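Local coordinates for protein putative adenosine kinase (Schistosoma mansoni, PDB 3VAS) that probably catalyses the ATP-dependent phosphorylation of adenosine to AMP, as a nucleoside kinase of the ribokinase-like pfkB family, at residues K97-S102 against A122-T127; D54-A59 against A216-Q221; Y233-F238 against K274-L279. All coordinates share one frame; numbering follows the deposited sequence.

Contact 1. Residues K97-S102 against A122-T127; sequences KPFVCS and ALDLVT
F99 and V126 meet with their side chains crossing at about a right angle, the methyl CG2 of V126 lying 3.7 Å from CD2 of the ring in an oblique approach. The first torsion of F99 places CG beside its own backbone N (chi1 -41°), which sets CD2 near V126 CG2 and D124 O. P98 CB packs over one face of the same ring, near its rim. P98 also lies side by side with D124, both pointing the same way: P98 CA is 3.8 Å from D124 CB, so the methylene of the aspartate rests on the proline while the carboxylate oxygen OD2 lies alongside CB and CG of the proline ring.

Beneath these side chains the backbones are tied together. F99 N donates to D124 O over 3.0 Å, a bent bond (N-H...O 136°) whose donor lies in the carbonyl plane of D124. D124 is the first residue past helix 111-122, with positive phi in a Schellman motif, a backbone conformation that aspartate adopts fairly readily. In the segment leading into strand 101-107, F99 occupies the third position of a type II turn from K97 to V100.

Deeper in, L125 has CG anti to its backbone N (chi1 175°), and its CD1 reaches C101 CB at 3.5 Å, a tight contact between two small apolar groups. L85 and I91 of helix 83-95 add to this buried side. V126 N then bonds to C101 O at 3.1 Å, and S102 pairs with V126 in parallel register, where S102 CA also makes a CA-H...O contact with V126 O at 3.2 Å. Such pairing of adjacent parallel strands joined through a helix, here 111-122, is the beta-alpha-beta crossover of the Rossmann-like ribokinase fold.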
loop_
_atom_site.group_PDB
_atom_site.type_symbol
_atom_site.label_atom_id
_atom_site.label_comp_id
_atom_site.label_asym_id
_atom_site.label_seq_id
_atom_site.Cartn_x
_atom_site.Cartn_y
_atom_site.Cartn_z
ATOM N N LYS A 97 -17.193 4.299 10.775
ATOM C CA LYS A 97 -18.250 5.209 10.361
ATOM C C LYS A 97 -18.417 5.095 8.852
ATOM O O LYS A 97 -17.449 5.257 8.106
ATOM C CB LYS A 97 -17.927 6.655 10.735
ATOM C CG LYS A 97 -18.991 7.626 10.251
ATOM C CD LYS A 97 -18.587 9.072 10.413
ATOM C CE LYS A 97 -19.710 9.990 9.956
ATOM N NZ LYS A 97 -19.354 11.428 10.110
ATOM N N PRO A 98 -19.648 4.814 8.399
ATOM C CA PRO A 98 -19.902 4.558 6.975
ATOM C C PRO A 98 -19.486 5.722 6.076
ATOM O O PRO A 98 -19.803 6.869 6.376
ATOM C CB PRO A 98 -21.422 4.357 6.913
ATOM C CG PRO A 98 -21.836 4.008 8.322
ATOM C CD PRO A 98 -20.874 4.731 9.216
ATOM N N PHE A 99 -18.756 5.408 5.007
ATOM C CA PHE A 99 -18.462 6.341 3.913
ATOM C C PHE A 99 -17.396 7.388 4.222
ATOM O O PHE A 99 -17.224 8.344 3.468
ATOM C CB PHE A 99 -19.741 7.020 3.404
ATOM C CG PHE A 99 -20.917 6.089 3.292
ATOM C CD1 PHE A 99 -22.134 6.418 3.871
ATOM C CD2 PHE A 99 -20.805 4.885 2.617
ATOM C CE1 PHE A 99 -23.219 5.563 3.777
ATOM C CE2 PHE A 99 -21.887 4.025 2.517
ATOM C CZ PHE A 99 -23.096 4.366 3.096
ATOM N N VAL A 100 -16.668 7.210 5.317
ATOM C CA VAL A 100 -15.571 8.127 5.618
ATOM C C VAL A 100 -14.454 8.007 4.569
ATOM O O VAL A 100 -13.738 8.975 4.298
ATOM C CB VAL A 100 -15.026 7.935 7.063
ATOM C CG1 VAL A 100 -14.497 6.529 7.266
ATOM C CG2 VAL A 100 -13.950 8.956 7.377
ATOM N N CYS A 101 -14.329 6.833 3.953
ATOM C CA CYS A 101 -13.267 6.610 2.970
ATOM C C CYS A 101 -13.775 6.468 1.536
ATOM O O CYS A 101 -14.868 5.948 1.297
ATOM C CB CYS A 101 -12.412 5.395 3.347
ATOM S SG CYS A 101 -11.484 5.554 4.885
ATOM N N SER A 102 -12.958 6.933 0.592
ATOM C CA SER A 102 -13.255 6.860 -0.833
ATOM C C SER A 102 -12.110 6.161 -1.553
ATOM O O SER A 102 -10.945 6.346 -1.195
ATOM C CB SER A 102 -13.413 8.261 -1.423
ATOM O OG SER A 102 -14.565 8.915 -0.932
ATOM N N ALA A 122 -19.531 -3.826 0.948
ATOM C CA ALA A 122 -19.797 -4.520 2.200
ATOM C C ALA A 122 -19.118 -3.813 3.372
ATOM O O ALA A 122 -19.571 -3.912 4.509
ATOM C CB ALA A 122 -19.330 -5.961 2.113
ATOM N N LEU A 123 -18.036 -3.095 3.080
ATOM C CA LEU A 123 -17.266 -2.402 4.108
ATOM C C LEU A 123 -17.666 -0.930 4.286
ATOM O O LEU A 123 -17.054 -0.212 5.081
ATOM C CB LEU A 123 -15.768 -2.508 3.795
ATOM C CG LEU A 123 -15.132 -3.880 4.029
ATOM C CD1 LEU A 123 -13.738 -3.941 3.442
ATOM C CD2 LEU A 123 -15.094 -4.187 5.522
ATOM N N ASP A 124 -18.692 -0.499 3.553
ATOM C CA ASP A 124 -19.120 0.908 3.523
ATOM C C ASP A 124 -18.052 1.848 2.962
ATOM O O ASP A 124 -17.997 3.025 3.314
ATOM C CB ASP A 124 -19.577 1.394 4.901
ATOM C CG ASP A 124 -20.798 0.656 5.399
ATOM O OD1 ASP A 124 -21.600 0.200 4.557
ATOM O OD2 ASP A 124 -20.951 0.534 6.631
ATOM N N LEU A 125 -17.206 1.315 2.090
ATOM C CA LEU A 125 -16.221 2.118 1.383
ATOM C C LEU A 125 -16.826 2.660 0.086
ATOM O O LEU A 125 -17.214 1.891 -0.793
ATOM C CB LEU A 125 -14.981 1.265 1.093
ATOM C CG LEU A 125 -13.846 1.849 0.257
ATOM C CD1 LEU A 125 -13.265 3.063 0.935
ATOM C CD2 LEU A 125 -12.769 0.799 0.027
ATOM N N VAL A 126 -16.931 3.980 -0.029
ATOM C CA VAL A 126 -17.425 4.590 -1.262
ATOM C C VAL A 126 -16.400 4.409 -2.384
ATOM O O VAL A 126 -15.227 4.736 -2.221
ATOM C CB VAL A 126 -17.733 6.098 -1.084
ATOM C CG1 VAL A 126 -17.954 6.765 -2.439
ATOM C CG2 VAL A 126 -18.947 6.295 -0.194
ATOM N N THR A 127 -16.844 3.873 -3.517
ATOM C CA THR A 127 -15.950 3.661 -4.647
ATOM C C THR A 127 -16.477 4.280 -5.936
ATOM O O THR A 127 -17.681 4.452 -6.116
ATOM C CB THR A 127 -15.688 2.162 -4.901
ATOM O OG1 THR A 127 -16.921 1.496 -5.202
ATOM C CG2 THR A 127 -15.047 1.515 -3.686
#

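Contact 2. Residues D54-A59 against A216-Q221; sequences DNIVLA and APFLSQ. With ADN (adenosine), chain C.
I56 meets both A216 and F218, and its side chain can be followed outward from strand 55-58. From CB the chain splits. The CG2 branch sits 3.7 Å from A216 CB, a methyl-to-methyl contact in which alanine is small enough to let the strand come close, and it also reaches F218 CE2 at 4.0 Å. The CG1 branch is anti to the backbone N (chi1 -176°) and leads to the adenosine: CG1 lies 3.6 Å from N7 of the base, and the terminal CD1 comes to 3.4 Å of that same N7. CD1 also approaches F218 CE2, at 4.0 Å, so the tip of the isoleucine lies between the phenylalanine and the nucleobase.

F218 is wide enough to serve two strand residues. The F218 side chain crosses that of I56 obliquely and that of L58 at about a right angle, with CZ 4.0 Å from L58 CG. L58 in turn sends CD2 to within 3.5 Å of the exocyclic N6 of adenosine, while N190 of helix 189-205 touches both L58 and F218.

The polar end of the contact is bridged by water. N55 OD1 accepts a bond from a water that itself accepts the backbone N-H of F218, 2.9 Å from its N, in the first turn of helix 217-222; the water also lies in the plane of the F218 ring, at its edge. P217, which has no N-H to offer, suits the start of that helix. Aliphatic side chains set against the base in this way form part of the apolar lining of the adenosine pocket, in which the nucleoside is hydrogen-bonded to D36 and D320, among others.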
loop_
_atom_site.group_PDB
_atom_site.type_symbol
_atom_site.label_atom_id
_atom_site.label_comp_id
_atom_site.label_asym_id
_atom_site.label_seq_id
_atom_site.Cartn_x
_atom_site.Cartn_y
_atom_site.Cartn_z
ATOM N N ASP A 54 10.049 -12.383 0.255
ATOM C CA ASP A 54 9.338 -11.156 0.621
ATOM C C ASP A 54 9.335 -10.098 -0.475
ATOM O O ASP A 54 9.269 -8.904 -0.191
ATOM C CB ASP A 54 9.921 -10.556 1.906
ATOM C CG ASP A 54 9.647 -11.410 3.127
ATOM O OD1 ASP A 54 10.524 -11.480 4.017
ATOM O OD2 ASP A 54 8.555 -12.011 3.196
ATOM N N ASN A 55 9.407 -10.536 -1.724
ATOM C CA ASN A 55 9.512 -9.601 -2.832
ATOM C C ASN A 55 8.275 -9.620 -3.724
ATOM O O ASN A 55 7.429 -10.508 -3.624
ATOM C CB ASN A 55 10.767 -9.902 -3.660
ATOM C CG ASN A 55 11.220 -8.713 -4.483
ATOM O OD1 ASN A 55 10.967 -7.562 -4.120
ATOM N ND2 ASN A 55 11.890 -8.984 -5.601
ATOM N N ILE A 56 8.173 -8.621 -4.588
ATOM C CA ILE A 56 7.132 -8.594 -5.599
ATOM C C ILE A 56 7.746 -8.167 -6.933
ATOM O O ILE A 56 8.561 -7.249 -6.985
ATOM C CB ILE A 56 5.944 -7.677 -5.178
ATOM C CG1 ILE A 56 4.806 -7.735 -6.208
ATOM C CG2 ILE A 56 6.412 -6.251 -4.920
ATOM C CD1 ILE A 56 4.859 -6.665 -7.297
ATOM N N VAL A 57 7.377 -8.864 -8.001
ATOM C CA VAL A 57 7.770 -8.460 -9.342
ATOM C C VAL A 57 6.540 -8.334 -10.235
ATOM O O VAL A 57 5.534 -9.021 -10.027
ATOM C CB VAL A 57 8.784 -9.445 -9.978
ATOM C CG1 VAL A 57 10.037 -9.527 -9.130
ATOM C CG2 VAL A 57 8.174 -10.827 -10.157
ATOM N N LEU A 58 6.617 -7.436 -11.211
ATOM C CA LEU A 58 5.573 -7.307 -12.212
ATOM C C LEU A 58 5.826 -8.355 -13.284
ATOM O O LEU A 58 6.929 -8.430 -13.828
ATOM C CB LEU A 58 5.596 -5.907 -12.826
ATOM C CG LEU A 58 5.366 -4.728 -11.872
ATOM C CD1 LEU A 58 5.441 -3.404 -12.615
ATOM C CD2 LEU A 58 4.028 -4.847 -11.149
ATOM N N ALA A 59 4.810 -9.161 -13.580
ATOM C CA ALA A 59 4.922 -10.232 -14.572
ATOM C C ALA A 59 5.511 -9.762 -15.899
ATOM O O ALA A 59 5.058 -8.778 -16.483
ATOM C CB ALA A 59 3.569 -10.893 -14.806
ATOM N N ALA A 216 7.702 -1.057 -2.694
ATOM C CA ALA A 216 8.573 -2.136 -3.166
ATOM C C ALA A 216 9.926 -1.601 -3.649
ATOM O O ALA A 216 10.000 -0.500 -4.198
ATOM C CB ALA A 216 7.891 -2.916 -4.286
ATOM N N PRO A 217 10.997 -2.388 -3.459
ATOM C CA PRO A 217 12.340 -1.958 -3.870
ATOM C C PRO A 217 12.458 -1.577 -5.353
ATOM O O PRO A 217 13.159 -0.615 -5.656
ATOM C CB PRO A 217 13.211 -3.183 -3.557
ATOM C CG PRO A 217 12.482 -3.874 -2.456
ATOM C CD PRO A 217 11.023 -3.704 -2.797
ATOM N N PHE A 218 11.786 -2.294 -6.251
ATOM C CA PHE A 218 11.925 -2.004 -7.679
ATOM C C PHE A 218 11.492 -0.582 -8.053
ATOM O O PHE A 218 12.001 -0.008 -9.019
ATOM C CB PHE A 218 11.245 -3.067 -8.568
ATOM C CG PHE A 218 9.735 -2.985 -8.605
ATOM C CD1 PHE A 218 9.088 -2.127 -9.489
ATOM C CD2 PHE A 218 8.962 -3.805 -7.795
ATOM C CE1 PHE A 218 7.693 -2.062 -9.539
ATOM C CE2 PHE A 218 7.566 -3.751 -7.841
ATOM C CZ PHE A 218 6.933 -2.876 -8.713
ATOM N N LEU A 219 10.574 -0.014 -7.279
ATOM C CA LEU A 219 10.108 1.349 -7.526
ATOM C C LEU A 219 11.209 2.381 -7.296
ATOM O O LEU A 219 11.400 3.281 -8.112
ATOM C CB LEU A 219 8.879 1.675 -6.672
ATOM C CG LEU A 219 7.603 0.921 -7.059
ATOM C CD1 LEU A 219 6.556 1.063 -5.969
ATOM C CD2 LEU A 219 7.060 1.400 -8.409
ATOM N N SER A 220 11.933 2.256 -6.188
ATOM C CA SER A 220 13.040 3.168 -5.922
ATOM C C SER A 220 14.193 2.980 -6.904
ATOM O O SER A 220 14.936 3.918 -7.178
ATOM C CB SER A 220 13.545 3.011 -4.491
ATOM O OG SER A 220 12.577 3.496 -3.578
ATOM N N GLN A 221 14.337 1.769 -7.431
ATOM C CA GLN A 221 15.435 1.459 -8.349
ATOM C C GLN A 221 15.146 1.907 -9.781
ATOM O O GLN A 221 15.994 2.527 -10.419
ATOM C CB GLN A 221 15.755 -0.039 -8.325
ATOM C CG GLN A 221 16.196 -0.556 -6.961
ATOM C CD GLN A 221 16.247 -2.075 -6.888
ATOM O OE1 GLN A 221 15.481 -2.768 -7.559
ATOM N NE2 GLN A 221 17.156 -2.596 -6.070
HETATM O "O5'" ADN C . 1.077 -5.801 0.519
HETATM C "C5'" ADN C . 0.525 -6.997 -0.029
HETATM C "C4'" ADN C . -0.461 -6.692 -1.130
HETATM O "O4'" ADN C . 0.214 -6.046 -2.220
HETATM C "C3'" ADN C . -1.184 -7.894 -1.748
HETATM O "O3'" ADN C . -2.547 -7.904 -1.319
HETATM C "C2'" ADN C . -1.131 -7.629 -3.270
HETATM O "O2'" ADN C . -2.374 -7.733 -3.929
HETATM C "C1'" ADN C . -0.579 -6.206 -3.358
HETATM N N9 ADN C . 0.220 -5.936 -4.554
HETATM C C8 ADN C . 1.157 -6.705 -5.073
HETATM N N7 ADN C . 1.654 -6.036 -6.287
HETATM C C5 ADN C . 0.933 -4.815 -6.446
HETATM C C6 ADN C . 0.995 -3.813 -7.409
HETATM N N6 ADN C . 1.926 -3.923 -8.500
HETATM N N1 ADN C . 0.150 -2.714 -7.316
HETATM C C2 ADN C . -0.740 -2.606 -6.278
HETATM N N3 ADN C . -0.800 -3.591 -5.326
HETATM C C4 ADN C . 0.061 -4.712 -5.434
HETATM O O HOH W 1 11.238 -5.096 -5.721
#

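Contact 3. Residues Y233-F238 against K274-L279; sequences YSNIVF and KKRKRL
Parallel strand pairing in the central sheet of the ribokinase-like fold sets the geometry here: strand 236-240 runs beside strand 279-284, and I236 forms a parallel bridge with L279. L279 uses both its backbone N-H and its carbonyl. Its N donates to N235 O at 2.8 Å, nearly straight at 167°, and its O accepts from V237 N, also at 2.8 Å. The carbonyls of N235 and L279 each take a CA-H...O contact as well, from R278 CA and I236 CA respectively, so each oxygen has one N-H bond and a weaker CA-H...O contact.

I236 and L279 point to the same face of the sheet, where I236 CG1 lies 4.2 Å from L279 CB. Helix 318-330 packs on this face, Y330 against I236 and F326 against L279; branched aliphatic residues suit a surface buried between strand and helix.

On the other face V237 and R278 lie side by side, pointing the same way, with V237 CG2 3.8 Å from R278 CD. A long arginine suits this place because its methylenes can pack like an apolar side chain while its charged end goes on to other partners: NE bonds to I265 O, and the guanidinium makes a cation-pi contact with F270.

N235 ND2 approaches R276 CD at 3.8 Å, beside the aliphatic part of that arginine, with the amide and guanidinium planes almost perpendicular (88°). The polar ends are held separately, N235 OD1 by F210 N, and R276 NH2 by salt bridges to E207 and D272.

R278 bends at its third torsion (chi3 52°), a turn that brings the guanidinium beside the residues leading into strand 236-240, where S234 O lies in its plane, at the edge, 3.5 Å from NH1.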
loop_
_atom_site.group_PDB
_atom_site.type_symbol
_atom_site.label_atom_id
_atom_site.label_comp_id
_atom_site.label_asym_id
_atom_site.label_seq_id
_atom_site.Cartn_x
_atom_site.Cartn_y
_atom_site.Cartn_z
ATOM N N TYR A 233 5.730 15.920 -2.376
ATOM C CA TYR A 233 4.370 16.363 -2.056
ATOM C C TYR A 233 3.806 15.617 -0.843
ATOM O O TYR A 233 2.685 15.884 -0.406
ATOM C CB TYR A 233 3.424 16.159 -3.247
ATOM C CG TYR A 233 3.781 16.951 -4.489
ATOM C CD1 TYR A 233 4.640 16.425 -5.447
ATOM C CD2 TYR A 233 3.253 18.217 -4.705
ATOM C CE1 TYR A 233 4.968 17.140 -6.585
ATOM C CE2 TYR A 233 3.575 18.941 -5.840
ATOM C CZ TYR A 233 4.435 18.397 -6.778
ATOM O OH TYR A 233 4.765 19.108 -7.910
ATOM N N SER A 234 4.582 14.679 -0.307
ATOM C CA SER A 234 4.090 13.811 0.758
ATOM C C SER A 234 4.360 14.385 2.141
ATOM O O SER A 234 5.473 14.818 2.431
ATOM C CB SER A 234 4.721 12.424 0.648
ATOM O OG SER A 234 4.438 11.837 -0.607
ATOM N N ASN A 235 3.338 14.390 2.988
ATOM C CA ASN A 235 3.502 14.800 4.376
ATOM C C ASN A 235 3.969 13.640 5.240
ATOM O O ASN A 235 4.630 13.839 6.259
ATOM C CB ASN A 235 2.194 15.363 4.922
ATOM C CG ASN A 235 1.620 16.444 4.040
ATOM O OD1 ASN A 235 0.836 16.166 3.128
ATOM N ND2 ASN A 235 2.016 17.685 4.296
ATOM N N ILE A 236 3.613 12.426 4.827
ATOM C CA ILE A 236 4.011 11.215 5.541
ATOM C C ILE A 236 4.478 10.152 4.547
ATOM O O ILE A 236 3.805 9.895 3.547
ATOM C CB ILE A 236 2.843 10.638 6.379
ATOM C CG1 ILE A 236 2.282 11.697 7.334
ATOM C CG2 ILE A 236 3.290 9.405 7.161
ATOM C CD1 ILE A 236 1.163 11.184 8.223
ATOM N N VAL A 237 5.632 9.547 4.820
ATOM C CA VAL A 237 6.162 8.492 3.962
ATOM C C VAL A 237 6.381 7.209 4.755
ATOM O O VAL A 237 7.041 7.221 5.797
ATOM C CB VAL A 237 7.497 8.906 3.293
ATOM C CG1 VAL A 237 8.028 7.782 2.412
ATOM C CG2 VAL A 237 7.321 10.182 2.481
ATOM N N PHE A 238 5.813 6.113 4.261
ATOM C CA PHE A 238 5.982 4.799 4.865
ATOM C C PHE A 238 6.946 3.970 4.026
ATOM O O PHE A 238 6.942 4.054 2.795
ATOM C CB PHE A 238 4.645 4.051 4.919
ATOM C CG PHE A 238 3.612 4.681 5.814
ATOM C CD1 PHE A 238 3.510 4.307 7.145
ATOM C CD2 PHE A 238 2.725 5.624 5.318
ATOM C CE1 PHE A 238 2.552 4.868 7.967
ATOM C CE2 PHE A 238 1.754 6.193 6.139
ATOM C CZ PHE A 238 1.670 5.814 7.465
ATOM N N LYS A 274 8.292 25.386 0.299
ATOM C CA LYS A 274 7.798 25.884 1.575
ATOM C C LYS A 274 8.337 25.031 2.718
ATOM O O LYS A 274 8.395 23.802 2.612
ATOM C CB LYS A 274 6.271 25.859 1.593
ATOM C CG LYS A 274 5.639 26.922 2.468
ATOM C CD LYS A 274 5.601 28.263 1.756
ATOM C CE LYS A 274 4.564 28.268 0.642
ATOM N NZ LYS A 274 3.180 28.165 1.186
ATOM N N LYS A 275 8.738 25.685 3.804
ATOM C CA LYS A 275 9.187 24.980 4.999
ATOM C C LYS A 275 8.001 24.267 5.636
ATOM O O LYS A 275 7.001 24.893 5.990
ATOM C CB LYS A 275 9.833 25.947 5.994
ATOM N N ARG A 276 8.121 22.954 5.781
ATOM C CA ARG A 276 7.003 22.121 6.190
ATOM C C ARG A 276 7.536 20.832 6.803
ATOM O O ARG A 276 8.627 20.378 6.465
ATOM C CB ARG A 276 6.128 21.812 4.969
ATOM C CG ARG A 276 4.744 21.279 5.278
ATOM C CD ARG A 276 3.970 20.961 3.995
ATOM N NE ARG A 276 3.461 22.150 3.305
ATOM C CZ ARG A 276 4.031 22.711 2.241
ATOM N NH1 ARG A 276 5.146 22.205 1.737
ATOM N NH2 ARG A 276 3.488 23.781 1.678
ATOM N N LYS A 277 6.764 20.248 7.713
ATOM C CA LYS A 277 7.157 19.010 8.375
ATOM C C LYS A 277 6.737 17.764 7.589
ATOM O O LYS A 277 5.563 17.603 7.244
ATOM C CB LYS A 277 6.560 18.972 9.785
ATOM C CG LYS A 277 6.548 17.604 10.437
ATOM C CD LYS A 277 6.034 17.694 11.872
ATOM C CE LYS A 277 5.875 16.316 12.493
ATOM N NZ LYS A 277 5.590 16.390 13.953
ATOM N N ARG A 278 7.695 16.889 7.299
ATOM C CA ARG A 278 7.373 15.585 6.728
ATOM C C ARG A 278 7.771 14.472 7.681
ATOM O O ARG A 278 8.878 14.471 8.208
ATOM C CB ARG A 278 8.049 15.360 5.373
ATOM C CG ARG A 278 7.808 13.946 4.833
ATOM C CD ARG A 278 8.126 13.820 3.352
ATOM N NE ARG A 278 9.453 14.319 3.056
ATOM C CZ ARG A 278 9.706 15.404 2.336
ATOM N NH1 ARG A 278 8.719 16.111 1.808
ATOM N NH2 ARG A 278 10.960 15.770 2.147
ATOM N N LEU A 279 6.864 13.523 7.885
ATOM C CA LEU A 279 7.101 12.399 8.779
ATOM C C LEU A 279 7.494 11.153 7.988
ATOM O O LEU A 279 6.855 10.815 6.994
ATOM C CB LEU A 279 5.844 12.127 9.612
ATOM C CG LEU A 279 5.921 10.979 10.616
ATOM C CD1 LEU A 279 6.975 11.277 11.668
ATOM C CD2 LEU A 279 4.561 10.726 11.258
#

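Contact 1 pairs parallel strands 101-107 and 126-131, contact 3 pairs 236-240 and 279-284, and contact 2 joins strand 55-58 to the start of helix 217-222 beside the bound adenosine. Along the chain, contact 1 falls entirely between the two segments of contact 2, and contact 3 follows both. The centres of contacts 1 and 2 are about 29 Å apart, on opposite sides of the chain's centre. Contact 3 has its centre about 26 Å from that of the first and about 24 Å from that of the second; none touches another. All three reach the same strand system, and contact 2 brings sequence-distant segments together at the nucleoside pocket.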